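Local coordinates for acetate kinase (Entamoeba histolytica, PDB 4H0O), which probably interconverts acetate and acetyl phosphate by magnesium-dependent phosphoryl transfer, as a pyrophosphate-dependent acetate kinase of the ASKHA superfamily with a ribonuclease H-like fold, at residues B[16-21]-B[393-398]; B[150-155]-B[184-189]; B[339-344]-B[362-367]. All blocks are in the same frame, centred on the assembly; numbering follows the deposited sequence.

Contact 1: residues B[16-21]-B[393-398]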
ATOM      1  N   VAL B  16     -37.492  17.559  -4.893  1.00 42.49           N
ATOM      2  CA  VAL B  16     -36.056  17.817  -4.902  1.00 45.22           C
ATOM      3  C   VAL B  16     -35.466  17.432  -6.251  1.00 46.06           C
ATOM      4  O   VAL B  16     -35.624  16.295  -6.704  1.00 38.64           O
ATOM      5  CB  VAL B  16     -35.321  17.045  -3.784  1.00 40.85           C
ATOM      6  CG1 VAL B  16     -33.836  17.376  -3.794  1.00 38.83           C
ATOM      7  CG2 VAL B  16     -35.917  17.375  -2.430  1.00 37.20           C
ATOM      8  N   LEU B  17     -34.800  18.387  -6.893  1.00 35.79           N
ATOM      9  CA  LEU B  17     -34.146  18.142  -8.172  1.00 39.01           C
ATOM     10  C   LEU B  17     -32.691  17.728  -7.946  1.00 35.68           C
ATOM     11  O   LEU B  17     -31.915  18.474  -7.347  1.00 34.78           O
ATOM     12  CB  LEU B  17     -34.207  19.404  -9.038  1.00 32.86           C
ATOM     13  CG  LEU B  17     -33.456  19.391 -10.373  1.00 44.99           C
ATOM     14  CD1 LEU B  17     -33.999  18.305 -11.282  1.00 33.67           C
ATOM     15  CD2 LEU B  17     -33.539  20.749 -11.057  1.00 29.15           C
ATOM     16  N   ILE B  18     -32.322  16.535  -8.408  1.00 32.67           N
ATOM     17  CA  ILE B  18     -30.930  16.087  -8.326  1.00 36.68           C
ATOM     18  C   ILE B  18     -30.288  16.046  -9.711  1.00 38.48           C
ATOM     19  O   ILE B  18     -30.804  15.397 -10.625  1.00 36.52           O
ATOM     20  CB  ILE B  18     -30.795  14.697  -7.652  1.00 40.73           C
ATOM     21  CG1 ILE B  18     -30.908  14.818  -6.131  1.00 35.49           C
ATOM     22  CG2 ILE B  18     -29.460  14.050  -7.995  1.00 33.04           C
ATOM     23  CD1 ILE B  18     -32.310  14.729  -5.628  1.00 42.81           C
ATOM     24  N   PHE B  19     -29.167  16.743  -9.867  1.00 40.69           N
ATOM     25  CA  PHE B  19     -28.424  16.707 -11.121  1.00 38.12           C
ATOM     26  C   PHE B  19     -27.284  15.696 -11.058  1.00 41.81           C
ATOM     27  O   PHE B  19     -26.486  15.703 -10.118  1.00 36.21           O
ATOM     28  CB  PHE B  19     -27.871  18.091 -11.464  1.00 37.43           C
ATOM     29  CG  PHE B  19     -28.882  19.015 -12.082  1.00 43.81           C
ATOM     30  CD1 PHE B  19     -29.471  18.702 -13.299  1.00 32.73           C
ATOM     31  CD2 PHE B  19     -29.225  20.208 -11.461  1.00 42.40           C
ATOM     32  CE1 PHE B  19     -30.398  19.555 -13.876  1.00 37.06           C
ATOM     33  CE2 PHE B  19     -30.146  21.066 -12.035  1.00 37.41           C
ATOM     34  CZ  PHE B  19     -30.734  20.739 -13.243  1.00 38.46           C
ATOM     35  N   ASN B  20     -27.214  14.827 -12.061  1.00 45.30           N
ATOM     36  CA  ASN B  20     -26.116  13.878 -12.173  1.00 34.81           C
ATOM     37  C   ASN B  20     -25.312  14.161 -13.442  1.00 46.38           C
ATOM     38  O   ASN B  20     -25.729  13.801 -14.546  1.00 41.70           O
ATOM     39  CB  ASN B  20     -26.649  12.446 -12.183  1.00 35.13           C
ATOM     40  CG  ASN B  20     -25.558  11.410 -11.979  1.00 53.57           C
ATOM     41  OD1 ASN B  20     -24.368  11.730 -11.994  1.00 55.16           O
ATOM     42  ND2 ASN B  20     -25.962  10.157 -11.795  1.00 47.49           N
ATOM     43  N   VAL B  21     -24.170  14.826 -13.284  1.00 49.55           N
ATOM     44  CA  VAL B  21     -23.324  15.170 -14.425  1.00 46.56           C
ATOM     45  C   VAL B  21     -22.620  13.926 -14.964  1.00 52.31           C
ATOM     46  O   VAL B  21     -21.873  13.262 -14.242  1.00 49.59           O
ATOM     47  CB  VAL B  21     -22.271  16.238 -14.063  1.00 46.43           C
ATOM     48  CG1 VAL B  21     -21.409  16.557 -15.266  1.00 52.81           C
ATOM     49  CG2 VAL B  21     -22.946  17.504 -13.566  1.00 41.67           C
ATOM     50  N   VAL B 393     -28.042   8.823  -2.758  1.00 31.71           N
ATOM     51  CA  VAL B 393     -26.876   9.279  -2.002  1.00 36.81           C
ATOM     52  C   VAL B 393     -26.833  10.803  -1.885  1.00 33.79           C
ATOM     53  O   VAL B 393     -26.591  11.345  -0.804  1.00 39.03           O
ATOM     54  CB  VAL B 393     -25.566   8.761  -2.632  1.00 40.25           C
ATOM     55  CG1 VAL B 393     -24.368   9.471  -2.042  1.00 31.56           C
ATOM     56  CG2 VAL B 393     -25.436   7.261  -2.430  1.00 34.19           C
ATOM     57  N   ILE B 394     -27.073  11.489  -2.999  1.00 38.37           N
ATOM     58  CA  ILE B 394     -27.114  12.950  -3.004  1.00 34.53           C
ATOM     59  C   ILE B 394     -28.378  13.448  -2.306  1.00 39.86           C
ATOM     60  O   ILE B 394     -28.350  14.458  -1.595  1.00 41.53           O
ATOM     61  CB  ILE B 394     -27.055  13.516  -4.438  1.00 38.94           C
ATOM     62  CG1 ILE B 394     -25.796  13.019  -5.153  1.00 33.61           C
ATOM     63  CG2 ILE B 394     -27.093  15.039  -4.425  1.00 29.99           C
ATOM     64  CD1 ILE B 394     -25.735  13.404  -6.617  1.00 40.71           C
ATOM     65  N   LEU B 395     -29.483  12.734  -2.511  1.00 34.36           N
ATOM     66  CA  LEU B 395     -30.749  13.068  -1.868  1.00 36.86           C
ATOM     67  C   LEU B 395     -30.634  12.958  -0.349  1.00 42.19           C
ATOM     68  O   LEU B 395     -31.146  13.806   0.384  1.00 37.35           O
ATOM     69  CB  LEU B 395     -31.866  12.155  -2.376  1.00 30.53           C
ATOM     70  CG  LEU B 395     -33.260  12.458  -1.818  1.00 43.93           C
ATOM     71  CD1 LEU B 395     -33.704  13.850  -2.237  1.00 44.38           C
ATOM     72  CD2 LEU B 395     -34.278  11.415  -2.256  1.00 38.22           C
ATOM     73  N   GLN B 396     -29.953  11.915   0.116  1.00 40.71           N
ATOM     74  CA  GLN B 396     -29.783  11.682   1.547  1.00 39.01           C
ATOM     75  C   GLN B 396     -29.009  12.815   2.216  1.00 40.89           C
ATOM     76  O   GLN B 396     -29.309  13.204   3.348  1.00 42.94           O
ATOM     77  CB  GLN B 396     -29.077  10.345   1.790  1.00 44.41           C
ATOM     78  CG  GLN B 396     -28.859  10.017   3.261  1.00 43.26           C
ATOM     79  CD  GLN B 396     -30.162   9.831   4.018  1.00 47.65           C
ATOM     80  OE1 GLN B 396     -31.075   9.148   3.549  1.00 52.26           O
ATOM     81  NE2 GLN B 396     -30.256  10.443   5.192  1.00 52.85           N
ATOM     82  N   LYS B 397     -28.016  13.344   1.507  1.00 34.99           N
ATOM     83  CA  LYS B 397     -27.228  14.465   2.001  1.00 40.91           C
ATOM     84  C   LYS B 397     -28.134  15.682   2.176  1.00 40.43           C
ATOM     85  O   LYS B 397     -27.925  16.507   3.071  1.00 42.41           O
ATOM     86  CB  LYS B 397     -26.080  14.781   1.034  1.00 41.31           C
ATOM     87  CG  LYS B 397     -24.854  15.409   1.697  1.00 47.89           C
ATOM     88  CD  LYS B 397     -24.271  14.465   2.751  1.00 58.46           C
ATOM     89  CE  LYS B 397     -23.506  15.210   3.837  1.00 47.96           C
ATOM     90  NZ  LYS B 397     -24.164  16.499   4.186  1.00 74.07           N
ATOM     91  N   GLY B 398     -29.160  15.773   1.332  1.00 39.96           N
ATOM     92  CA  GLY B 398     -30.114  16.863   1.411  1.00 44.85           C
ATOM     93  C   GLY B 398     -31.067  16.752   2.588  1.00 40.05           C
ATOM     94  O   GLY B 398     -31.425  17.767   3.196  1.00 38.86           O
TER
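I18 and V16 of strand 16-21 meet I394 and L395 of the C-terminal helix 390-402, where that helix packs on a face of the N-terminal mixed sheet in the ribonuclease H-like fold of an ASKHA kinase. The two segments run at 137° to each other, their axes 9.2 Å apart at the closest approach, and no hydrogen bond joins them; the side chains that meet are all aliphatic. V16 and I18, two residues apart on an extended strand, direct their CB atoms to the helix, whereas L17 and F19 turn to the other face of the sheet, F19 packing on V136 and S140 of helix 129-143.

I18 and I394 lie alongside each other pointing opposite ways, so that CG2 of I18 lies 4.0 Å from CD1 of I394, while CG1 of I18 passes CG2 of I394 at 4.2 Å. With its CG1 branch anti to the carbonyl carbon (chi1 -78°), I18 sends CD1 along the strand toward V16, where it meets L395 at about a right angle. L395 starts off beside the strand, but its CG lies anti to the backbone N (chi1 -177°), and this carries CD1 over to the strand side chains. F31 and F404 also touch L395.

At the C-terminal end of the strand the character changes. N20, a predicted magnesium ligand, hydrogen-bonds through ND2 to E391, and more weakly to E390, another predicted ligand, so the helix that packs on I18 also reaches the probable metal site. I394 lies close to R97, a predicted substrate-binding residue. Deep in the aliphatic layer, CD1 of L395 is shared by two strand residues, lying 3.8 Å from CD1 of I18 and 3.9 Å from CG1 of V16.

Contact 2: residues B[150-155]-B[184-189]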
ATOM      1  N   TYR B 150     -27.890  22.794  -2.498  1.00 38.02           N
ATOM      2  CA  TYR B 150     -26.783  22.252  -1.717  1.00 40.72           C
ATOM      3  C   TYR B 150     -25.815  21.468  -2.588  1.00 38.68           C
ATOM      4  O   TYR B 150     -26.200  20.901  -3.618  1.00 36.70           O
ATOM      5  CB  TYR B 150     -27.298  21.361  -0.582  1.00 36.74           C
ATOM      6  CG  TYR B 150     -27.988  20.086  -1.028  1.00 34.32           C
ATOM      7  CD1 TYR B 150     -29.337  20.081  -1.352  1.00 28.14           C
ATOM      8  CD2 TYR B 150     -27.297  18.883  -1.091  1.00 30.03           C
ATOM      9  CE1 TYR B 150     -29.974  18.920  -1.743  1.00 33.40           C
ATOM     10  CE2 TYR B 150     -27.926  17.717  -1.484  1.00 38.00           C
ATOM     11  CZ  TYR B 150     -29.263  17.742  -1.807  1.00 31.74           C
ATOM     12  OH  TYR B 150     -29.890  16.583  -2.194  1.00 33.06           O
ATOM     13  N   VAL B 151     -24.556  21.440  -2.171  1.00 32.61           N
ATOM     14  CA  VAL B 151     -23.548  20.668  -2.878  1.00 36.11           C
ATOM     15  C   VAL B 151     -23.021  19.544  -1.985  1.00 38.98           C
ATOM     16  O   VAL B 151     -22.519  19.786  -0.885  1.00 31.08           O
ATOM     17  CB  VAL B 151     -22.402  21.569  -3.402  1.00 39.62           C
ATOM     18  CG1 VAL B 151     -21.826  22.429  -2.288  1.00 33.65           C
ATOM     19  CG2 VAL B 151     -21.325  20.738  -4.060  1.00 29.69           C
ATOM     20  N   ALA B 152     -23.177  18.309  -2.448  1.00 32.69           N
ATOM     21  CA  ALA B 152     -22.657  17.156  -1.724  1.00 29.73           C
ATOM     22  C   ALA B 152     -21.200  16.931  -2.123  1.00 34.94           C
ATOM     23  O   ALA B 152     -20.916  16.640  -3.286  1.00 32.40           O
ATOM     24  CB  ALA B 152     -23.486  15.930  -2.027  1.00 30.48           C
ATOM     25  N   ILE B 153     -20.280  17.069  -1.168  1.00 35.94           N
ATOM     26  CA  ILE B 153     -18.851  16.961  -1.463  1.00 31.37           C
ATOM     27  C   ILE B 153     -18.299  15.557  -1.179  1.00 33.36           C
ATOM     28  O   ILE B 153     -18.392  15.057  -0.056  1.00 35.17           O
ATOM     29  CB  ILE B 153     -18.020  18.023  -0.701  1.00 30.91           C
ATOM     30  CG1 ILE B 153     -18.198  19.406  -1.331  1.00 43.32           C
ATOM     31  CG2 ILE B 153     -16.548  17.671  -0.728  1.00 30.45           C
ATOM     32  CD1 ILE B 153     -19.391  20.166  -0.828  1.00 41.20           C
ATOM     33  N   ASP B 154     -17.702  14.938  -2.195  1.00 30.51           N
ATOM     34  CA  ASP B 154     -17.270  13.545  -2.111  1.00 30.79           C
ATOM     35  C   ASP B 154     -16.063  13.332  -1.192  1.00 37.36           C
ATOM     36  O   ASP B 154     -15.753  12.198  -0.830  1.00 36.38           O
ATOM     37  CB  ASP B 154     -16.962  13.009  -3.513  1.00 33.54           C
ATOM     38  CG  ASP B 154     -17.157  11.509  -3.625  1.00 40.90           C
ATOM     39  OD1 ASP B 154     -18.164  10.997  -3.089  1.00 40.42           O
ATOM     40  OD2 ASP B 154     -16.307  10.840  -4.256  1.00 43.43           O
ATOM     41  N   THR B 155     -15.392  14.416  -0.811  1.00 37.55           N
ATOM     42  CA  THR B 155     -14.192  14.321   0.022  1.00 36.94           C
ATOM     43  C   THR B 155     -14.438  14.669   1.490  1.00 36.14           C
ATOM     44  O   THR B 155     -13.581  14.428   2.339  1.00 39.76           O
ATOM     45  CB  THR B 155     -13.054  15.225  -0.510  1.00 31.78           C
ATOM     46  OG1 THR B 155     -13.541  16.561  -0.685  1.00 36.50           O
ATOM     47  CG2 THR B 155     -12.537  14.710  -1.837  1.00 36.72           C
ATOM     48  N   HIS B 184     -15.098   8.743  -2.631  1.00 28.73           N
ATOM     49  CA  HIS B 184     -16.300   7.931  -2.422  1.00 29.16           C
ATOM     50  C   HIS B 184     -16.942   8.225  -1.064  1.00 32.48           C
ATOM     51  O   HIS B 184     -17.659   7.384  -0.516  1.00 34.80           O
ATOM     52  CB  HIS B 184     -15.989   6.432  -2.542  1.00 34.47           C
ATOM     53  CG  HIS B 184     -15.328   6.046  -3.826  1.00 41.75           C
ATOM     54  ND1 HIS B 184     -14.342   5.084  -3.900  1.00 37.91           N
ATOM     55  CD2 HIS B 184     -15.511   6.490  -5.095  1.00 31.72           C
ATOM     56  CE1 HIS B 184     -13.946   4.954  -5.152  1.00 38.76           C
ATOM     57  NE2 HIS B 184     -14.639   5.797  -5.898  1.00 39.14           N
ATOM     58  N   GLY B 185     -16.686   9.420  -0.534  1.00 30.16           N
ATOM     59  CA  GLY B 185     -17.140   9.789   0.796  1.00 33.73           C
ATOM     60  C   GLY B 185     -18.650   9.770   0.950  1.00 36.95           C
ATOM     61  O   GLY B 185     -19.171   9.341   1.981  1.00 39.36           O
ATOM     62  N   LEU B 186     -19.348  10.227  -0.084  1.00 32.32           N
ATOM     63  CA  LEU B 186     -20.806  10.282  -0.074  1.00 34.90           C
ATOM     64  C   LEU B 186     -21.422   8.884  -0.055  1.00 32.64           C
ATOM     65  O   LEU B 186     -22.415   8.638   0.633  1.00 30.37           O
ATOM     66  CB  LEU B 186     -21.304  11.075  -1.285  1.00 24.19           C
ATOM     67  CG  LEU B 186     -20.926  12.557  -1.306  1.00 34.80           C
ATOM     68  CD1 LEU B 186     -21.266  13.194  -2.648  1.00 30.19           C
ATOM     69  CD2 LEU B 186     -21.630  13.289  -0.178  1.00 30.28           C
ATOM     70  N   SER B 187     -20.825   7.971  -0.815  1.00 30.40           N
ATOM     71  CA  SER B 187     -21.241   6.573  -0.825  1.00 33.16           C
ATOM     72  C   SER B 187     -21.094   5.948   0.569  1.00 33.64           C
ATOM     73  O   SER B 187     -22.002   5.271   1.062  1.00 29.25           O
ATOM     74  CB  SER B 187     -20.410   5.802  -1.856  1.00 34.37           C
ATOM     75  OG  SER B 187     -20.668   4.413  -1.810  1.00 32.33           O
ATOM     76  N   TYR B 188     -19.954   6.198   1.205  1.00 30.35           N
ATOM     77  CA  TYR B 188     -19.679   5.668   2.538  1.00 26.40           C
ATOM     78  C   TYR B 188     -20.666   6.164   3.596  1.00 30.39           C
ATOM     79  O   TYR B 188     -21.228   5.361   4.341  1.00 29.16           O
ATOM     80  CB  TYR B 188     -18.237   5.988   2.954  1.00 24.33           C
ATOM     81  CG  TYR B 188     -17.200   5.176   2.211  1.00 28.68           C
ATOM     82  CD1 TYR B 188     -17.349   3.806   2.062  1.00 22.46           C
ATOM     83  CD2 TYR B 188     -16.080   5.779   1.654  1.00 25.06           C
ATOM     84  CE1 TYR B 188     -16.415   3.056   1.387  1.00 25.01           C
ATOM     85  CE2 TYR B 188     -15.135   5.032   0.976  1.00 27.78           C
ATOM     86  CZ  TYR B 188     -15.314   3.669   0.845  1.00 32.47           C
ATOM     87  OH  TYR B 188     -14.393   2.905   0.169  1.00 27.49           O
ATOM     88  N   GLU B 189     -20.879   7.477   3.671  1.00 33.55           N
ATOM     89  CA  GLU B 189     -21.779   8.011   4.695  1.00 39.65           C
ATOM     90  C   GLU B 189     -23.241   7.672   4.416  1.00 35.22           C
ATOM     91  O   GLU B 189     -24.062   7.635   5.334  1.00 36.98           O
ATOM     92  CB  GLU B 189     -21.574   9.516   4.933  1.00 40.74           C
ATOM     93  CG  GLU B 189     -21.609  10.393   3.700  1.00 51.85           C
ATOM     94  CD  GLU B 189     -21.175  11.821   4.003  1.00 58.92           C
ATOM     95  OE1 GLU B 189     -21.625  12.374   5.033  1.00 46.15           O
ATOM     96  OE2 GLU B 189     -20.383  12.387   3.216  1.00 48.02           O
TER
HETATM   97  O   HOH W   1     -18.415  12.947   1.737  1.00 32.70           O
HETATM   98  O   HOH W   2     -19.418   8.633  -3.614  1.00 39.71           O
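The carboxylate of D154, the predicted proton donor/acceptor, is met by the backbone N of H184 from above its plane, 52° out of it, with OD2 as acceptor at 2.9 Å. H184, a predicted transition-state stabiliser, directs its CB away from the strand segment; its ring stacks on that of H210 and its ND1 bonds to S217 OG. OD1 of D154 takes a weak but fairly straight bond (165°) from L186 N at 3.3 Å, and a water that donates to OD1 in turn accepts from S187 N. H184 is the N-cap residue, so D154 sits at the start of helix 185-195, where it accepts from the first backbone N-H groups. D154 O accepts a further backbone bond from G185 N at 2.9 Å.

Beside this polar end, L186 lays its two methyls against A152, with CD1 at 3.6 Å from A152 CB. A second water donates to both I153 O and E189 OE2.

A152 and I153 lie at the end of strand 148-153, which pairs with strand 93-98 in the N-terminal sheet; L186 also packs on V393 of helix 390-402, while Y188 touches strand 205-211 of the other sheet, so helix 185-195 lies between the two halves of the kinase.

Contact 3: residues B[339-344]-B[362-367]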
ATOM      1  N   GLU B 339     -23.048  -7.063  -7.184  1.00 33.74           N
ATOM      2  CA  GLU B 339     -23.505  -7.939  -8.266  1.00 40.45           C
ATOM      3  C   GLU B 339     -22.473  -8.959  -8.760  1.00 40.07           C
ATOM      4  O   GLU B 339     -22.659  -9.564  -9.815  1.00 47.68           O
ATOM      5  CB  GLU B 339     -23.881  -7.096  -9.492  1.00 35.55           C
ATOM      6  CG  GLU B 339     -24.850  -5.955  -9.187  1.00 45.83           C
ATOM      7  CD  GLU B 339     -25.230  -5.154 -10.422  1.00 57.55           C
ATOM      8  OE1 GLU B 339     -24.732  -5.472 -11.524  1.00 63.58           O
ATOM      9  OE2 GLU B 339     -26.032  -4.204 -10.290  1.00 64.46           O
ATOM     10  N   VAL B 340     -21.392  -9.147  -8.007  1.00 39.88           N
ATOM     11  CA  VAL B 340     -20.339 -10.091  -8.389  1.00 30.81           C
ATOM     12  C   VAL B 340     -19.980 -10.948  -7.171  1.00 38.07           C
ATOM     13  O   VAL B 340     -19.102 -10.584  -6.387  1.00 40.49           O
ATOM     14  CB  VAL B 340     -19.058  -9.442  -8.947  1.00 34.44           C
ATOM     15  CG1 VAL B 340     -18.070 -10.506  -9.401  1.00 34.97           C
ATOM     16  CG2 VAL B 340     -19.397  -8.513 -10.098  1.00 29.88           C
ATOM     17  N   TRP B 341     -20.651 -12.089  -7.026  1.00 32.57           N
ATOM     18  CA  TRP B 341     -20.486 -12.926  -5.835  1.00 36.81           C
ATOM     19  C   TRP B 341     -19.114 -13.596  -5.725  1.00 34.59           C
ATOM     20  O   TRP B 341     -18.672 -13.928  -4.623  1.00 35.66           O
ATOM     21  CB  TRP B 341     -21.597 -13.980  -5.747  1.00 41.15           C
ATOM     22  CG  TRP B 341     -21.544 -15.013  -6.825  1.00 37.97           C
ATOM     23  CD1 TRP B 341     -22.201 -14.985  -8.019  1.00 35.09           C
ATOM     24  CD2 TRP B 341     -20.802 -16.239  -6.802  1.00 40.60           C
ATOM     25  NE1 TRP B 341     -21.910 -16.113  -8.745  1.00 33.46           N
ATOM     26  CE2 TRP B 341     -21.052 -16.902  -8.020  1.00 34.74           C
ATOM     27  CE3 TRP B 341     -19.948 -16.841  -5.870  1.00 38.12           C
ATOM     28  CZ2 TRP B 341     -20.481 -18.136  -8.334  1.00 34.53           C
ATOM     29  CZ3 TRP B 341     -19.379 -18.066  -6.182  1.00 41.03           C
ATOM     30  CH2 TRP B 341     -19.649 -18.701  -7.403  1.00 35.10           C
ATOM     31  N   GLN B 342     -18.450 -13.805  -6.860  1.00 31.01           N
ATOM     32  CA  GLN B 342     -17.138 -14.446  -6.867  1.00 34.26           C
ATOM     33  C   GLN B 342     -16.092 -13.613  -6.124  1.00 37.12           C
ATOM     34  O   GLN B 342     -15.203 -14.163  -5.472  1.00 38.50           O
ATOM     35  CB  GLN B 342     -16.664 -14.724  -8.298  1.00 35.18           C
ATOM     36  CG  GLN B 342     -17.453 -15.800  -9.042  1.00 32.95           C
ATOM     37  CD  GLN B 342     -18.622 -15.234  -9.822  1.00 36.93           C
ATOM     38  OE1 GLN B 342     -19.081 -14.122  -9.554  1.00 39.59           O
ATOM     39  NE2 GLN B 342     -19.107 -15.993 -10.800  1.00 37.19           N
ATOM     40  N   VAL B 343     -16.195 -12.289  -6.233  1.00 27.24           N
ATOM     41  CA  VAL B 343     -15.283 -11.389  -5.531  1.00 29.88           C
ATOM     42  C   VAL B 343     -15.478 -11.485  -4.020  1.00 31.76           C
ATOM     43  O   VAL B 343     -14.507 -11.598  -3.267  1.00 36.35           O
ATOM     44  CB  VAL B 343     -15.448  -9.924  -6.004  1.00 34.41           C
ATOM     45  CG1 VAL B 343     -14.837  -8.954  -5.005  1.00 32.52           C
ATOM     46  CG2 VAL B 343     -14.813  -9.738  -7.375  1.00 33.25           C
ATOM     47  N   ARG B 344     -16.736 -11.452  -3.587  1.00 32.23           N
ATOM     48  CA  ARG B 344     -17.069 -11.550  -2.168  1.00 31.55           C
ATOM     49  C   ARG B 344     -16.613 -12.886  -1.590  1.00 38.09           C
ATOM     50  O   ARG B 344     -16.074 -12.943  -0.483  1.00 37.78           O
ATOM     51  CB  ARG B 344     -18.577 -11.374  -1.950  1.00 33.09           C
ATOM     52  CG  ARG B 344     -19.134 -10.016  -2.389  1.00 39.08           C
ATOM     53  CD  ARG B 344     -20.594  -9.859  -1.973  1.00 34.31           C
ATOM     54  NE  ARG B 344     -21.465 -10.849  -2.602  1.00 38.12           N
ATOM     55  CZ  ARG B 344     -22.390 -10.561  -3.512  1.00 43.23           C
ATOM     56  NH1 ARG B 344     -22.577  -9.306  -3.895  1.00 36.11           N
ATOM     57  NH2 ARG B 344     -23.137 -11.527  -4.035  1.00 38.14           N
ATOM     58  N   LEU B 362     -26.780 -17.982  -0.106  1.00 48.17           N
ATOM     59  CA  LEU B 362     -27.257 -16.600  -0.101  1.00 39.32           C
ATOM     60  C   LEU B 362     -26.351 -15.715  -0.953  1.00 46.29           C
ATOM     61  O   LEU B 362     -26.823 -14.851  -1.694  1.00 46.32           O
ATOM     62  CB  LEU B 362     -27.329 -16.044   1.325  1.00 44.84           C
ATOM     63  CG  LEU B 362     -28.429 -16.561   2.258  1.00 53.35           C
ATOM     64  CD1 LEU B 362     -28.460 -15.766   3.554  1.00 37.27           C
ATOM     65  CD2 LEU B 362     -29.782 -16.503   1.575  1.00 41.50           C
ATOM     66  N   ASN B 363     -25.044 -15.939  -0.848  1.00 43.30           N
ATOM     67  CA  ASN B 363     -24.074 -15.126  -1.573  1.00 43.09           C
ATOM     68  C   ASN B 363     -24.185 -15.264  -3.087  1.00 39.68           C
ATOM     69  O   ASN B 363     -24.097 -14.271  -3.812  1.00 36.57           O
ATOM     70  CB  ASN B 363     -22.650 -15.452  -1.121  1.00 38.18           C
ATOM     71  CG  ASN B 363     -21.609 -14.621  -1.843  1.00 41.43           C
ATOM     72  OD1 ASN B 363     -21.607 -13.392  -1.749  1.00 36.59           O
ATOM     73  ND2 ASN B 363     -20.712 -15.287  -2.565  1.00 38.93           N
ATOM     74  N   GLU B 364     -24.384 -16.493  -3.561  1.00 45.25           N
ATOM     75  CA  GLU B 364     -24.451 -16.760  -4.997  1.00 46.72           C
ATOM     76  C   GLU B 364     -25.717 -16.207  -5.651  1.00 40.48           C
ATOM     77  O   GLU B 364     -25.788 -16.093  -6.873  1.00 46.70           O
ATOM     78  CB  GLU B 364     -24.318 -18.262  -5.277  1.00 44.15           C
ATOM     79  CG  GLU B 364     -22.887 -18.788  -5.181  1.00 54.12           C
ATOM     80  CD  GLU B 364     -22.804 -20.307  -5.207  1.00 57.15           C
ATOM     81  OE1 GLU B 364     -23.647 -20.947  -5.872  1.00 69.22           O
ATOM     82  OE2 GLU B 364     -21.891 -20.860  -4.556  1.00 63.32           O
ATOM     83  N   LYS B 365     -26.710 -15.854  -4.837  1.00 43.33           N
ATOM     84  CA  LYS B 365     -27.994 -15.387  -5.359  1.00 48.56           C
ATOM     85  C   LYS B 365     -28.256 -13.903  -5.101  1.00 46.42           C
ATOM     86  O   LYS B 365     -29.191 -13.325  -5.657  1.00 49.75           O
ATOM     87  CB  LYS B 365     -29.136 -16.237  -4.791  1.00 43.97           C
ATOM     88  CG  LYS B 365     -29.054 -17.703  -5.190  1.00 57.61           C
ATOM     89  CD  LYS B 365     -29.993 -18.578  -4.373  1.00 72.03           C
ATOM     90  CE  LYS B 365     -29.835 -20.039  -4.765  1.00 71.58           C
ATOM     91  NZ  LYS B 365     -28.398 -20.426  -4.843  1.00 72.01           N
ATOM     92  N   SER B 366     -27.429 -13.285  -4.264  1.00 38.69           N
ATOM     93  CA  SER B 366     -27.617 -11.878  -3.923  1.00 40.80           C
ATOM     94  C   SER B 366     -27.088 -10.935  -5.006  1.00 46.31           C
ATOM     95  O   SER B 366     -25.954 -11.075  -5.476  1.00 44.38           O
ATOM     96  CB  SER B 366     -26.960 -11.558  -2.578  1.00 38.22           C
ATOM     97  OG  SER B 366     -27.208 -10.218  -2.199  1.00 41.97           O
ATOM     98  N   MET B 367     -27.919  -9.980  -5.404  1.00 40.98           N
ATOM     99  CA  MET B 367     -27.500  -8.953  -6.348  1.00 42.73           C
ATOM    100  C   MET B 367     -27.488  -7.592  -5.659  1.00 32.21           C
ATOM    101  O   MET B 367     -27.358  -6.554  -6.312  1.00 43.94           O
ATOM    102  CB  MET B 367     -28.411  -8.935  -7.577  1.00 39.86           C
ATOM    103  CG  MET B 367     -28.258 -10.151  -8.476  1.00 51.39           C
ATOM    104  SD  MET B 367     -26.652 -10.244  -9.303  1.00 51.92           S
ATOM    105  CE  MET B 367     -26.839  -8.947 -10.528  1.00 43.76           C
TER
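R344 turns the edge bearing NE and NH2 to N363: NE gives a straight bond (165°) to the side-chain OD1 at 2.7 Å, and NH2 reaches the backbone O of the same residue at 2.9 Å. NH2 also donates to S366 O at 3.2 Å, so one guanidinium edge gathers carbonyl oxygens of N363 and S366. A bend at chi3 (-62°) brings that edge round to them. The N363 amide, turned 80° from the guanidinium, uses its other end too, ND2 donating to W341 O from above the carbonyl plane.

Over the indole, E364 lays its CG on the six-membered ring, 3.5 Å from the centroid, in a CH-pi contact; Q342 CD covers the opposite face. Farther along, the curled M367 chain brings CE to 3.6 Å from E339 CB.

In the second shell, NH1 of R344 is bonded to the carbonyls of G337 and L338, so the group is also held through its other terminal nitrogen. L374 packs on R344, N363 and S366. V340 and Q342 lean on helix 285-293, which carries the predicted ATP-binding R286, while R344 and S366 touch V385 of strand 382-385, placing both segments beside the C-terminal sheet.

In the fold
Contacts 1 and 2 are buried and adjoin each other, their centres 11 Å apart: both involve the N-terminal sheet, and Y150 OH lies 2.7 Å from I394 O, probably a hydrogen bond between strand 148-153 and helix 390-402. Contact 3 is only partly buried and stands apart, about 14 Å from contact 1 and 13 Å from contact 2 between nearest atoms, beside the other sheet. The chemistry follows this layout. Contact 1 is aliphatic layer packing, contact 2 sets the carboxylate of a predicted catalytic residue, with bound water, at a helix start, and contact 3 relies on arginine, amide and indole interactions nearer the surface.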